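STING-associated CdnE c-di-GMP synthase (PDB 6WT8) probably synthesises the cyclic dinucleotide c-di-GMP as the signal sensed by a partner STING protein in bacterial CBASS defence. Local coordinates at residues 64-69 / 193-198; 71-76 / 186-191; 97-102 / 260-265. All blocks are in the same frame, centred on the assembly; numbering follows the deposited sequence. Where two conformers were deposited one is given.

Contact 1 (64-69 / 193-198); sequences MNSKVA and RDIDVV
In the nucleotidyltransferase core expected of a CD-NTase, helix 60-81 packs against the mixed sheet, and here its residues N65, S66 and A69 meet R193 and I195 of strand 192-204. The short axes approach to 8.3 Å with a crossing angle of -56°, so the helix passes over the strand end on a slant and contact is concentrated near R193. A69 presents its small methyl: its CB lies 3.7 Å from CB of R193 and 4.0 Å from CG1 of I195, filling the interval between these two strand side chains. I195 also turns its CD1 onto the helix backbone, 3.7 Å from O of S66. The chain of R193 is bent at chi2 (-68°) and again at chi3 (-65°), which lays the aliphatic part beside the helix, with CG 3.7 Å from O of N65, and brings the guanidinium obliquely up to CA of S66. One water ties the polar ends together: it accepts from ND2 of N65 at 3.2 Å and from NH1 of R193 at 3.1 Å. The stronger polar links lie just beyond. OD1 of D104 takes a salt bridge from NE of R193 and a hydrogen bond from OG of S66, helping to hold both, while OG also bonds N of V105 and NH2 of R193 bonds O of K101. A leucine in place of R193 would probably leave OD1 of D104 without this salt bridge and the carbonyl of K101 without the NH2 donor. Around this site V188 of the adjacent strand 184-189 packs on both A69 and I195, while further along strand 192-204 V197 touches V73 and L77, so helix 60-81 covers one face of the two strands.

Contact 2 (71-76 / 186-191); sequences NKVEAH and VKVTEP
K72 and V73, neighbours on helix 60-81, face strand 184-189 and the turn after it in two different ways. From V73 the CG2 branch points across, since CG1 is anti to the backbone N (chi1 178°) and CG2 stands beside that N. It meets CG2 of V188 at 3.5 Å, closer than usual for two methyl carbons, with the two side chains crossing obliquely; CG1 of V186 is a looser neighbour at 4.3 Å. K72 instead runs extended beyond CG toward the turn, and the backbone O of E190 rests alongside its end, 3.0 Å from CD, 3.2 Å from CE and hydrogen-bonded to NZ at 2.6 Å. The ammonium stands above the carbonyl plane, about 50° out of it, rather than on a lone pair, and its approach also sets it 4.2 Å from CD of P191, whose preceding peptide bond is cis. The E190 carboxylate does not reach K72: its OE2 lies 5.3 Å from NZ. The chemistry is thus split into a buried valine cluster, backed by L169 of helix 154-172, and one lysine-to-carbonyl bond at the exposed margin, where any attraction between K72 and the E190 carboxylate is probably long-range only.

Contact 3 (97-102 / 260-265); sequences THILKE and LKNIKY
Polar contacts between the loop 97-102 and helix 253-266 begin with K261, whose extended side chain carries NZ to the backbone O of T97 at 2.8 Å. The C=O···N angle is 126° and the donor lies 53° out of the carbonyl plane, so the ammonium sits above the peptide group. A water adds a second route between the same two residues, 2.7 Å from OG1 of T97 and accepting from NZ of K261; that OG1 is also hydrogen-bonded to OG1 of T95. Another water donates both to O of I99 and to OD1 of N262, at 2.8 and 2.7 Å, linking loop backbone to helix side chain. The amide of N262 is gripped further by the surroundings: ND2 donates to O of S54, and OD1 accepts from NH2 of R15.

The apolar contact is built on I99, the residue that buries most surface here. With chi1 at 60° its CG1 occupies the crowded position between backbone N and carbonyl carbon, and the side chain runs past that of N262 in the opposite direction. CG2 meets ND2 and CD1 meets OD1 of N262, both at 3.6 Å, with O of K261 and CB of Y265 also next to CD1. CD2 of L100 touches CE2 of the exposed Y265 at 4.1 Å, the two side chains roughly perpendicular.

The loop joins strands 85-90 and 106-112, and helix 5-16 closes over this side through R15, which touches L100 and Y265. Elsewhere on helix 253-266, I263 packs against helix 336-360 and L260 against helix 278-287, so the contact fastens a sheet-connecting loop onto a helical bundle.

Overall arrangement
Contacts 1 and 2 are adjacent, their centres about 7 Å apart: both use helix 60-81, and their strands pair antiparallel. A salt bridge of 2.8 Å between OD1 of D194 and NZ of K187 joins them. Contact 3 is centred about 18 Å from contact 1, yet NH2 of R193 lies 3.0 Å from O of K101, a probable hydrogen bond coupling the sheet to the loop 97-102. Contacts 2 and 3 do not touch, their nearest atoms being about 10 Å apart. D104 and D106, around the start of strand 106-112, and D196, which touches D106 from strand 192-204, are consistent with the acidic residues of the nucleotidyltransferase family, so contact 1 probably lies beside the active site.

Contact 1 (64-69 / 193-198)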
HETATM    1  N   MSE A  64      -4.906  -5.055  14.177  1.00 18.76           N
HETATM    2  CA  MSE A  64      -4.090  -5.077  15.369  0.60 19.55           C
HETATM    3  C   MSE A  64      -3.495  -6.450  15.594  1.00 19.50           C
HETATM    4  O   MSE A  64      -2.278  -6.564  15.894  1.00 18.86           O
HETATM    5  CB  MSE A  64      -4.916  -4.675  16.596  0.60 21.33           C
HETATM    6  CG  MSE A  64      -4.061  -4.645  17.873  0.60 25.24           C
HETATM    7 SE   MSE A  64      -2.667  -3.261  17.821  0.60 46.43          SE
HETATM    8  CE  MSE A  64      -1.070  -4.101  17.120  0.60 48.75           C
ATOM      9  N   ASN A  65      -4.303  -7.497  15.411  1.00 17.75           N
ATOM     10  CA  ASN A  65      -3.786  -8.853  15.586  1.00 18.43           C
ATOM     11  C   ASN A  65      -2.637  -9.127  14.624  1.00 18.45           C
ATOM     12  O   ASN A  65      -1.647  -9.761  15.001  1.00 18.04           O
ATOM     13  CB  ASN A  65      -4.891  -9.890  15.393  1.00 19.89           C
ATOM     14  CG  ASN A  65      -5.748 -10.019  16.621  1.00 29.12           C
ATOM     15  OD1 ASN A  65      -5.317  -9.673  17.721  1.00 29.67           O
ATOM     16  ND2 ASN A  65      -6.946 -10.524  16.446  1.00 30.99           N
ATOM     17  N   SER A  66      -2.737  -8.641  13.380  1.00 16.14           N
ATOM     18  CA  SER A  66      -1.662  -8.834  12.407  1.00 15.21           C
ATOM     19  C   SER A  66      -0.374  -8.200  12.895  1.00 18.33           C
ATOM     20  O   SER A  66       0.699  -8.819  12.836  1.00 16.31           O
ATOM     21  CB  SER A  66      -2.071  -8.236  11.063  1.00 15.39           C
ATOM     22  OG  SER A  66      -1.051  -8.535  10.095  1.00 15.77           O
ATOM     23  N   LYS A  67      -0.455  -6.989  13.406  1.00 15.34           N
ATOM     24  CA  LYS A  67       0.750  -6.286  13.816  1.00 14.26           C
ATOM     25  C   LYS A  67       1.349  -6.901  15.072  1.00 16.55           C
ATOM     26  O   LYS A  67       2.587  -6.972  15.218  1.00 15.93           O
ATOM     27  CB  LYS A  67       0.429  -4.793  14.049  1.00 16.03           C
ATOM     28  CG  LYS A  67       0.052  -4.009  12.758  1.00 17.83           C
ATOM     29  CD  LYS A  67      -0.403  -2.587  13.103  1.00 18.80           C
ATOM     30  CE  LYS A  67      -0.882  -1.887  11.837  1.00 20.13           C
ATOM     31  NZ  LYS A  67      -1.404  -0.517  12.283  1.00 22.68           N
ATOM     32  N   VAL A  68       0.494  -7.352  16.002  1.00 16.50           N
ATOM     33  CA  VAL A  68       0.988  -8.034  17.204  1.00 16.98           C
ATOM     34  C   VAL A  68       1.680  -9.331  16.833  1.00 20.21           C
ATOM     35  O   VAL A  68       2.784  -9.633  17.338  1.00 17.91           O
ATOM     36  CB  VAL A  68      -0.167  -8.311  18.178  1.00 19.13           C
ATOM     37  CG1 VAL A  68       0.312  -9.260  19.339  1.00 24.04           C
ATOM     38  CG2 VAL A  68      -0.694  -7.020  18.754  1.00 17.77           C
ATOM     39  N   ALA A  69       1.072 -10.108  15.920  1.00 17.69           N
ATOM     40  CA  ALA A  69       1.704 -11.352  15.484  1.00 16.12           C
ATOM     41  C   ALA A  69       3.076 -11.077  14.873  1.00 17.30           C
ATOM     42  O   ALA A  69       4.053 -11.770  15.163  1.00 16.69           O
ATOM     43  CB  ALA A  69       0.824 -12.112  14.483  1.00 18.15           C
ATOM     44  N   ARG A 193      -2.361 -15.621  13.287  1.00 19.79           N
ATOM     45  CA  ARG A 193      -2.175 -14.890  12.027  1.00 18.60           C
ATOM     46  C   ARG A 193      -1.018 -15.509  11.280  1.00 18.89           C
ATOM     47  O   ARG A 193      -0.089 -16.015  11.900  1.00 21.05           O
ATOM     48  CB  ARG A 193      -1.845 -13.403  12.207  1.00 18.77           C
ATOM     49  CG  ARG A 193      -2.888 -12.596  13.042  1.00 22.73           C
ATOM     50  CD  ARG A 193      -4.246 -12.439  12.364  1.00 18.12           C
ATOM     51  NE  ARG A 193      -4.179 -11.635  11.130  1.00 17.78           N
ATOM     52  CZ  ARG A 193      -5.228 -11.222  10.426  1.00 18.39           C
ATOM     53  NH1 ARG A 193      -6.458 -11.397  10.860  1.00 20.93           N
ATOM     54  NH2 ARG A 193      -4.994 -10.609   9.279  1.00 18.87           N
ATOM     55  N   ASP A 194      -1.051 -15.424   9.933  1.00 19.75           N
ATOM     56  CA  ASP A 194       0.048 -15.928   9.113  1.00 17.39           C
ATOM     57  C   ASP A 194       0.870 -14.752   8.615  1.00 18.08           C
ATOM     58  O   ASP A 194       0.351 -13.854   7.943  1.00 20.31           O
ATOM     59  CB  ASP A 194      -0.466 -16.751   7.936  1.00 20.13           C
ATOM     60  CG  ASP A 194      -1.368 -17.890   8.383  1.00 27.08           C
ATOM     61  OD1 ASP A 194      -1.073 -18.531   9.402  1.00 30.74           O
ATOM     62  OD2 ASP A 194      -2.401 -18.109   7.728  1.00 35.07           O
ATOM     63  N   ILE A 195       2.156 -14.728   8.956  1.00 16.34           N
ATOM     64  CA  ILE A 195       3.010 -13.589   8.655  1.00 14.66           C
ATOM     65  C   ILE A 195       4.112 -14.003   7.686  1.00 15.29           C
ATOM     66  O   ILE A 195       4.818 -14.984   7.939  1.00 17.24           O
ATOM     67  CB  ILE A 195       3.641 -13.037   9.938  1.00 14.87           C
ATOM     68  CG1 ILE A 195       2.554 -12.630  10.953  1.00 16.76           C
ATOM     69  CG2 ILE A 195       4.589 -11.891   9.663  1.00 17.19           C
ATOM     70  CD1 ILE A 195       1.584 -11.534  10.470  1.00 17.95           C
ATOM     71  N   ASP A 196       4.280 -13.243   6.600  1.00 13.34           N
ATOM     72  CA  ASP A 196       5.427 -13.436   5.713  1.00 15.73           C
ATOM     73  C   ASP A 196       6.619 -12.635   6.210  1.00 15.42           C
ATOM     74  O   ASP A 196       6.485 -11.472   6.572  1.00 15.32           O
ATOM     75  CB  ASP A 196       5.107 -12.989   4.283  1.00 16.01           C
ATOM     76  CG  ASP A 196       4.440 -14.059   3.450  1.00 31.71           C
ATOM     77  OD1 ASP A 196       5.043 -15.144   3.185  1.00 30.66           O
ATOM     78  OD2 ASP A 196       3.281 -13.802   3.060  1.00 37.89           O
ATOM     79  N   VAL A 197       7.798 -13.273   6.213  1.00 14.11           N
ATOM     80  CA  VAL A 197       9.063 -12.678   6.637  1.00 11.76           C
ATOM     81  C   VAL A 197       9.930 -12.502   5.400  1.00 13.86           C
ATOM     82  O   VAL A 197      10.297 -13.493   4.761  1.00 14.48           O
ATOM     83  CB  VAL A 197       9.758 -13.583   7.672  1.00 15.34           C
ATOM     84  CG1 VAL A 197      11.135 -13.104   7.974  1.00 15.60           C
ATOM     85  CG2 VAL A 197       8.910 -13.665   8.958  1.00 18.07           C
ATOM     86  N   VAL A 198      10.232 -11.250   5.073  1.00 13.77           N
ATOM     87  CA  VAL A 198      11.002 -10.860   3.893  1.00 14.56           C
ATOM     88  C   VAL A 198      12.398 -10.476   4.354  1.00 13.38           C
ATOM     89  O   VAL A 198      12.541  -9.775   5.357  1.00 15.39           O
ATOM     90  CB  VAL A 198      10.275  -9.676   3.227  1.00 15.86           C
ATOM     91  CG1 VAL A 198      10.979  -9.215   1.988  1.00 18.93           C
ATOM     92  CG2 VAL A 198       8.834 -10.131   2.900  1.00 17.63           C
TER
HETATM   93  O   HOH W   1      -7.469 -12.045  13.707  1.00 24.70           O

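Contact 2 (71-76 / 186-191)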
ATOM      1  N   ASN A  71       4.988  -8.534  15.486  1.00 13.90           N
ATOM      2  CA  ASN A  71       5.902  -8.145  16.573  1.00 15.32           C
ATOM      3  C   ASN A  71       6.456  -9.367  17.316  1.00 16.86           C
ATOM      4  O   ASN A  71       7.634  -9.375  17.735  1.00 17.44           O
ATOM      5  CB  ASN A  71       5.195  -7.240  17.591  1.00 15.01           C
ATOM      6  CG  ASN A  71       4.925  -5.834  17.052  1.00 19.59           C
ATOM      7  OD1 ASN A  71       5.483  -5.412  16.050  1.00 20.46           O
ATOM      8  ND2 ASN A  71       4.047  -5.090  17.745  1.00 22.09           N
ATOM      9  N   LYS A  72       5.618 -10.384  17.546  1.00 15.09           N
ATOM     10  CA  LYS A  72       6.090 -11.602  18.207  1.00 16.93           C
ATOM     11  C   LYS A  72       7.156 -12.292  17.366  1.00 17.85           C
ATOM     12  O   LYS A  72       8.186 -12.749  17.900  1.00 18.02           O
ATOM     13  CB  LYS A  72       4.939 -12.561  18.487  1.00 17.95           C
ATOM     14  CG  LYS A  72       4.006 -11.951  19.503  1.00 24.38           C
ATOM     15  CD  LYS A  72       2.985 -12.935  19.970  1.00 31.17           C
ATOM     16  CE  LYS A  72       2.160 -12.300  21.115  1.00 30.94           C
ATOM     17  NZ  LYS A  72       1.272 -13.323  21.782  1.00 38.18           N
ATOM     18  N   VAL A  73       6.933 -12.390  16.043  1.00 15.25           N
ATOM     19  CA  VAL A  73       7.965 -12.958  15.157  1.00 14.58           C
ATOM     20  C   VAL A  73       9.255 -12.145  15.241  1.00 16.55           C
ATOM     21  O   VAL A  73      10.373 -12.713  15.308  1.00 16.06           O
ATOM     22  CB  VAL A  73       7.438 -13.018  13.714  1.00 14.83           C
ATOM     23  CG1 VAL A  73       8.489 -13.550  12.759  1.00 18.34           C
ATOM     24  CG2 VAL A  73       6.229 -13.948  13.655  1.00 16.45           C
ATOM     25  N   GLU A  74       9.136 -10.810  15.152  1.00 14.28           N
ATOM     26  CA  GLU A  74      10.316  -9.947  15.228  1.00 14.54           C
ATOM     27  C   GLU A  74      11.143 -10.224  16.473  1.00 15.34           C
ATOM     28  O   GLU A  74      12.378 -10.256  16.387  1.00 14.65           O
ATOM     29  CB  GLU A  74       9.874  -8.462  15.214  1.00 14.27           C
ATOM     30  CG  GLU A  74      11.103  -7.568  15.316  1.00 17.51           C
ATOM     31  CD  GLU A  74      10.794  -6.072  15.261  1.00 20.32           C
ATOM     32  OE1 GLU A  74       9.978  -5.634  14.440  1.00 18.76           O
ATOM     33  OE2 GLU A  74      11.427  -5.311  16.044  1.00 22.10           O
ATOM     34  N   ALA A  75      10.502 -10.433  17.627  1.00 14.85           N
ATOM     35  CA  ALA A  75      11.285 -10.639  18.852  1.00 16.44           C
ATOM     36  C   ALA A  75      12.190 -11.866  18.724  1.00 15.91           C
ATOM     37  O   ALA A  75      13.349 -11.848  19.150  1.00 16.38           O
ATOM     38  CB  ALA A  75      10.363 -10.808  20.059  1.00 17.28           C
ATOM     39  N   HIS A  76      11.688 -12.937  18.109  1.00 15.60           N
ATOM     40  CA  HIS A  76      12.528 -14.125  17.913  1.00 15.13           C
ATOM     41  C   HIS A  76      13.684 -13.849  16.952  1.00 14.10           C
ATOM     42  O   HIS A  76      14.837 -14.250  17.198  1.00 16.97           O
ATOM     43  CB  HIS A  76      11.676 -15.281  17.382  1.00 14.48           C
ATOM     44  CG  HIS A  76      10.703 -15.804  18.378  1.00 17.33           C
ATOM     45  ND1 HIS A  76      11.106 -16.513  19.494  1.00 23.67           N
ATOM     46  CD2 HIS A  76       9.352 -15.704  18.457  1.00 20.24           C
ATOM     47  CE1 HIS A  76      10.041 -16.817  20.227  1.00 27.29           C
ATOM     48  NE2 HIS A  76       8.967 -16.321  19.632  1.00 21.42           N
ATOM     49  N   VAL A 186       5.057 -17.819   8.253  1.00 15.95           N
ATOM     50  CA  VAL A 186       4.983 -18.286   9.633  1.00 18.53           C
ATOM     51  C   VAL A 186       3.542 -18.304  10.094  1.00 19.65           C
ATOM     52  O   VAL A 186       2.855 -17.285   9.993  1.00 18.98           O
ATOM     53  CB  VAL A 186       5.799 -17.381  10.561  1.00 19.00           C
ATOM     54  CG1 VAL A 186       5.754 -17.926  11.976  1.00 21.72           C
ATOM     55  CG2 VAL A 186       7.223 -17.281  10.018  1.00 17.99           C
ATOM     56  N   LYS A 187       3.107 -19.417  10.673  1.00 20.52           N
ATOM     57  CA  LYS A 187       1.783 -19.450  11.304  1.00 20.02           C
ATOM     58  C   LYS A 187       1.978 -19.117  12.776  1.00 17.88           C
ATOM     59  O   LYS A 187       2.412 -19.965  13.569  1.00 20.61           O
ATOM     60  CB  LYS A 187       1.126 -20.805  11.092  1.00 22.45           C
ATOM     61  CG  LYS A 187       0.722 -21.013   9.635  1.00 28.10           C
ATOM     62  CD  LYS A 187      -0.192 -22.232   9.507  1.00 35.14           C
ATOM     63  CE  LYS A 187      -1.526 -22.013  10.191  1.00 33.94           C
ATOM     64  NZ  LYS A 187      -2.354 -21.069   9.378  1.00 40.60           N
ATOM     65  N   VAL A 188       1.672 -17.865  13.151  1.00 18.82           N
ATOM     66  CA  VAL A 188       1.720 -17.466  14.557  1.00 20.25           C
ATOM     67  C   VAL A 188       0.455 -17.962  15.244  1.00 21.96           C
ATOM     68  O   VAL A 188      -0.619 -17.937  14.654  1.00 24.19           O
ATOM     69  CB  VAL A 188       1.894 -15.942  14.640  1.00 21.40           C
ATOM     70  CG1 VAL A 188       2.040 -15.444  16.095  1.00 22.70           C
ATOM     71  CG2 VAL A 188       3.086 -15.477  13.801  1.00 17.53           C
ATOM     72  N   THR A 189       0.558 -18.426  16.489  1.00 27.36           N
ATOM     73  CA  THR A 189      -0.629 -19.019  17.102  1.00 32.96           C
ATOM     74  C   THR A 189      -1.329 -18.117  18.093  1.00 28.85           C
ATOM     75  O   THR A 189      -2.519 -18.327  18.336  1.00 34.43           O
ATOM     76  CB  THR A 189      -0.307 -20.339  17.813  1.00 35.74           C
ATOM     77  OG1 THR A 189       0.716 -20.113  18.796  1.00 41.08           O
ATOM     78  CG2 THR A 189       0.095 -21.395  16.789  1.00 34.38           C
ATOM     79  N   GLU A 190      -0.633 -17.151  18.687  1.00 27.08           N
ATOM     80  CA  GLU A 190      -1.256 -16.193  19.598  1.00 39.59           C
ATOM     81  C   GLU A 190      -0.698 -14.812  19.284  1.00 30.48           C
ATOM     82  O   GLU A 190       0.452 -14.492  19.627  1.00 28.53           O
ATOM     83  CB  GLU A 190      -1.031 -16.565  21.062  1.00 43.63           C
ATOM     84  CG  GLU A 190      -2.080 -17.506  21.599  1.00 56.63           C
ATOM     85  CD  GLU A 190      -1.566 -18.366  22.741  1.00 69.22           C
ATOM     86  OE1 GLU A 190      -1.798 -19.599  22.699  1.00 71.24           O
ATOM     87  OE2 GLU A 190      -0.933 -17.811  23.671  1.00 70.08           O
ATOM     88  N   PRO A 191      -1.461 -13.975  18.581  1.00 26.29           N
ATOM     89  CA  PRO A 191      -2.765 -14.233  17.986  1.00 29.56           C
ATOM     90  C   PRO A 191      -2.605 -15.039  16.712  1.00 26.21           C
ATOM     91  O   PRO A 191      -1.510 -15.058  16.171  1.00 24.50           O
ATOM     92  CB  PRO A 191      -3.303 -12.832  17.703  1.00 26.63           C
ATOM     93  CG  PRO A 191      -2.087 -11.985  17.494  1.00 27.21           C
ATOM     94  CD  PRO A 191      -0.998 -12.591  18.381  1.00 24.69           C
TER

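Contact 3 (97-102 / 260-265)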
ATOM      1  N   THR A  97      -5.313   0.270   4.321  1.00 13.39           N
ATOM      2  CA  THR A  97      -6.091   0.335   3.088  1.00 14.34           C
ATOM      3  C   THR A  97      -6.398  -1.046   2.548  1.00 14.09           C
ATOM      4  O   THR A  97      -6.875  -1.174   1.420  1.00 13.96           O
ATOM      5  CB  THR A  97      -5.393   1.191   2.033  1.00 13.05           C
ATOM      6  OG1 THR A  97      -4.048   0.717   1.864  1.00 14.38           O
ATOM      7  CG2 THR A  97      -5.418   2.664   2.507  1.00 16.29           C
ATOM      8  N   HIS A  98      -6.145  -2.088   3.337  1.00 13.85           N
ATOM      9  CA  HIS A  98      -6.598  -3.407   2.938  1.00 14.91           C
ATOM     10  C   HIS A  98      -8.119  -3.512   3.082  1.00 14.00           C
ATOM     11  O   HIS A  98      -8.757  -2.771   3.824  1.00 14.38           O
ATOM     12  CB  HIS A  98      -5.910  -4.499   3.779  1.00 13.22           C
ATOM     13  CG  HIS A  98      -6.124  -4.359   5.262  1.00 12.94           C
ATOM     14  ND1 HIS A  98      -5.817  -3.213   5.942  1.00 14.12           N
ATOM     15  CD2 HIS A  98      -6.539  -5.257   6.197  1.00 13.91           C
ATOM     16  CE1 HIS A  98      -6.081  -3.374   7.229  1.00 15.33           C
ATOM     17  NE2 HIS A  98      -6.477  -4.618   7.413  1.00 15.13           N
ATOM     18  N   ILE A  99      -8.715  -4.480   2.369  1.00 13.66           N
ATOM     19  CA  ILE A  99     -10.160  -4.697   2.433  1.00 13.18           C
ATOM     20  C   ILE A  99     -10.521  -6.130   2.798  1.00 13.93           C
ATOM     21  O   ILE A  99     -11.726  -6.467   2.845  1.00 15.74           O
ATOM     22  CB  ILE A  99     -10.876  -4.297   1.121  1.00 15.30           C
ATOM     23  CG1 ILE A  99     -10.360  -5.099  -0.037  1.00 14.54           C
ATOM     24  CG2 ILE A  99     -10.677  -2.795   0.855  1.00 15.29           C
ATOM     25  CD1 ILE A  99     -11.401  -5.216  -1.226  1.00 17.50           C
ATOM     26  N   LEU A 100      -9.532  -6.979   3.082  1.00 13.54           N
ATOM     27  CA  LEU A 100      -9.820  -8.340   3.551  1.00 15.59           C
ATOM     28  C   LEU A 100      -9.291  -8.522   4.965  1.00 14.92           C
ATOM     29  O   LEU A 100      -8.122  -8.219   5.230  1.00 16.43           O
ATOM     30  CB  LEU A 100      -9.190  -9.413   2.641  1.00 15.08           C
ATOM     31  CG  LEU A 100      -9.413  -9.289   1.139  1.00 19.54           C
ATOM     32  CD1 LEU A 100      -8.698 -10.410   0.351  1.00 22.35           C
ATOM     33  CD2 LEU A 100     -10.878  -9.261   0.820  1.00 22.66           C
ATOM     34  N   LYS A 101     -10.130  -9.092   5.850  1.00 16.61           N
ATOM     35  CA  LYS A 101      -9.677  -9.308   7.219  1.00 15.68           C
ATOM     36  C   LYS A 101      -8.470 -10.239   7.287  1.00 16.42           C
ATOM     37  O   LYS A 101      -7.769 -10.188   8.290  1.00 19.21           O
ATOM     38  CB  LYS A 101     -10.821  -9.903   8.070  1.00 18.15           C
ATOM     39  CG  LYS A 101     -11.377 -11.246   7.551  1.00 17.00           C
ATOM     40  CD  LYS A 101     -12.731 -11.590   8.244  1.00 18.69           C
ATOM     41  CE  LYS A 101     -13.154 -13.015   7.837  1.00 22.64           C
ATOM     42  NZ  LYS A 101     -13.518 -13.167   6.419  1.00 24.40           N
ATOM     43  N   GLU A 102      -8.248 -11.080   6.266  1.00 15.92           N
ATOM     44  CA  GLU A 102      -7.093 -11.986   6.267  1.00 16.57           C
ATOM     45  C   GLU A 102      -5.802 -11.344   5.782  1.00 14.84           C
ATOM     46  O   GLU A 102      -4.748 -11.989   5.842  1.00 16.90           O
ATOM     47  CB  GLU A 102      -7.371 -13.223   5.397  1.00 19.43           C
ATOM     48  CG  GLU A 102      -8.608 -14.028   5.808  1.00 25.39           C
ATOM     49  CD  GLU A 102      -9.941 -13.519   5.242  1.00 30.69           C
ATOM     50  OE1 GLU A 102      -9.974 -12.570   4.399  1.00 23.71           O
ATOM     51  OE2 GLU A 102     -10.978 -14.135   5.651  1.00 26.18           O
ATOM     52  N   LEU A 260     -12.735   1.993  -3.900  1.00 11.54           N
ATOM     53  CA  LEU A 260     -12.468   1.484  -5.260  1.00 12.04           C
ATOM     54  C   LEU A 260     -11.999   0.029  -5.226  1.00 12.96           C
ATOM     55  O   LEU A 260     -12.321  -0.764  -6.121  1.00 13.97           O
ATOM     56  CB  LEU A 260     -11.416   2.351  -5.976  1.00 16.60           C
ATOM     57  CG  LEU A 260     -11.789   3.654  -6.640  1.00 24.87           C
ATOM     58  CD1 LEU A 260     -10.593   4.007  -7.598  1.00 21.65           C
ATOM     59  CD2 LEU A 260     -13.099   3.540  -7.434  1.00 24.32           C
ATOM     60  N   LYS A 261     -11.201  -0.349  -4.209  1.00 11.67           N
ATOM     61  CA  LYS A 261     -10.775  -1.748  -4.083  1.00 12.78           C
ATOM     62  C   LYS A 261     -11.975  -2.667  -3.907  1.00 11.48           C
ATOM     63  O   LYS A 261     -12.038  -3.740  -4.525  1.00 13.92           O
ATOM     64  CB  LYS A 261      -9.806  -1.902  -2.910  1.00 12.18           C
ATOM     65  CG  LYS A 261      -8.410  -1.369  -3.174  1.00 13.75           C
ATOM     66  CD  LYS A 261      -7.556  -1.721  -1.953  1.00 19.00           C
ATOM     67  CE  LYS A 261      -6.197  -1.178  -2.036  1.00 22.34           C
ATOM     68  NZ  LYS A 261      -5.426  -1.897  -0.923  1.00 17.18           N
ATOM     69  N   ASN A 262     -12.965  -2.249  -3.117  1.00 12.02           N
ATOM     70  CA  ASN A 262     -14.157  -3.071  -2.935  1.00 12.55           C
ATOM     71  C   ASN A 262     -14.946  -3.158  -4.231  1.00 15.60           C
ATOM     72  O   ASN A 262     -15.483  -4.223  -4.555  1.00 14.59           O
ATOM     73  CB  ASN A 262     -15.037  -2.475  -1.807  1.00 13.26           C
ATOM     74  CG  ASN A 262     -14.654  -3.052  -0.421  1.00 13.30           C
ATOM     75  OD1 ASN A 262     -14.754  -4.264  -0.223  1.00 15.72           O
ATOM     76  ND2 ASN A 262     -14.180  -2.217   0.508  1.00 14.10           N
ATOM     77  N   ILE A 263     -15.130  -2.027  -4.924  1.00 12.93           N
ATOM     78  CA  ILE A 263     -15.861  -2.069  -6.202  1.00 12.18           C
ATOM     79  C   ILE A 263     -15.160  -3.016  -7.166  1.00 14.31           C
ATOM     80  O   ILE A 263     -15.801  -3.827  -7.835  1.00 15.29           O
ATOM     81  CB  ILE A 263     -15.967  -0.665  -6.821  1.00 16.16           C
ATOM     82  CG1 ILE A 263     -16.776   0.278  -5.937  1.00 16.43           C
ATOM     83  CG2 ILE A 263     -16.545  -0.691  -8.250  1.00 16.68           C
ATOM     84  CD1 ILE A 263     -18.030  -0.243  -5.411  1.00 23.40           C
ATOM     85  N   LYS A 264     -13.823  -2.932  -7.245  1.00 14.71           N
ATOM     86  CA  LYS A 264     -13.126  -3.831  -8.170  1.00 14.08           C
ATOM     87  C   LYS A 264     -13.337  -5.305  -7.788  1.00 12.47           C
ATOM     88  O   LYS A 264     -13.544  -6.196  -8.657  1.00 16.30           O
ATOM     89  CB  LYS A 264     -11.623  -3.495  -8.188  1.00 13.58           C
ATOM     90  CG  LYS A 264     -10.946  -4.185  -9.390  1.00 15.03           C
ATOM     91  CD  LYS A 264      -9.506  -3.628  -9.599  1.00 18.21           C
ATOM     92  CE  LYS A 264      -8.556  -4.105  -8.496  1.00 19.59           C
ATOM     93  NZ  LYS A 264      -8.001  -5.502  -8.777  1.00 20.38           N
ATOM     94  N   TYR A 265     -13.290  -5.586  -6.489  1.00 14.00           N
ATOM     95  CA  TYR A 265     -13.373  -6.944  -5.990  1.00 12.69           C
ATOM     96  C   TYR A 265     -14.714  -7.566  -6.344  1.00 16.27           C
ATOM     97  O   TYR A 265     -14.761  -8.705  -6.798  1.00 20.10           O
ATOM     98  CB  TYR A 265     -13.124  -6.938  -4.470  1.00 16.40           C
ATOM     99  CG  TYR A 265     -12.856  -8.317  -3.898  1.00 17.51           C
ATOM    100  CD1 TYR A 265     -13.896  -9.177  -3.533  1.00 19.81           C
ATOM    101  CD2 TYR A 265     -11.542  -8.740  -3.710  1.00 21.50           C
ATOM    102  CE1 TYR A 265     -13.605 -10.439  -3.009  1.00 23.54           C
ATOM    103  CE2 TYR A 265     -11.247 -10.009  -3.157  1.00 22.45           C
ATOM    104  CZ  TYR A 265     -12.291 -10.821  -2.821  1.00 22.01           C
ATOM    105  OH  TYR A 265     -12.007 -12.089  -2.320  1.00 27.33           O
TER
HETATM  106  O   HOH W   2      -3.513   0.036  -0.666  1.00 21.11           O
HETATM  107  O   HOH W   3     -14.324  -5.889   1.938  1.00 17.57           O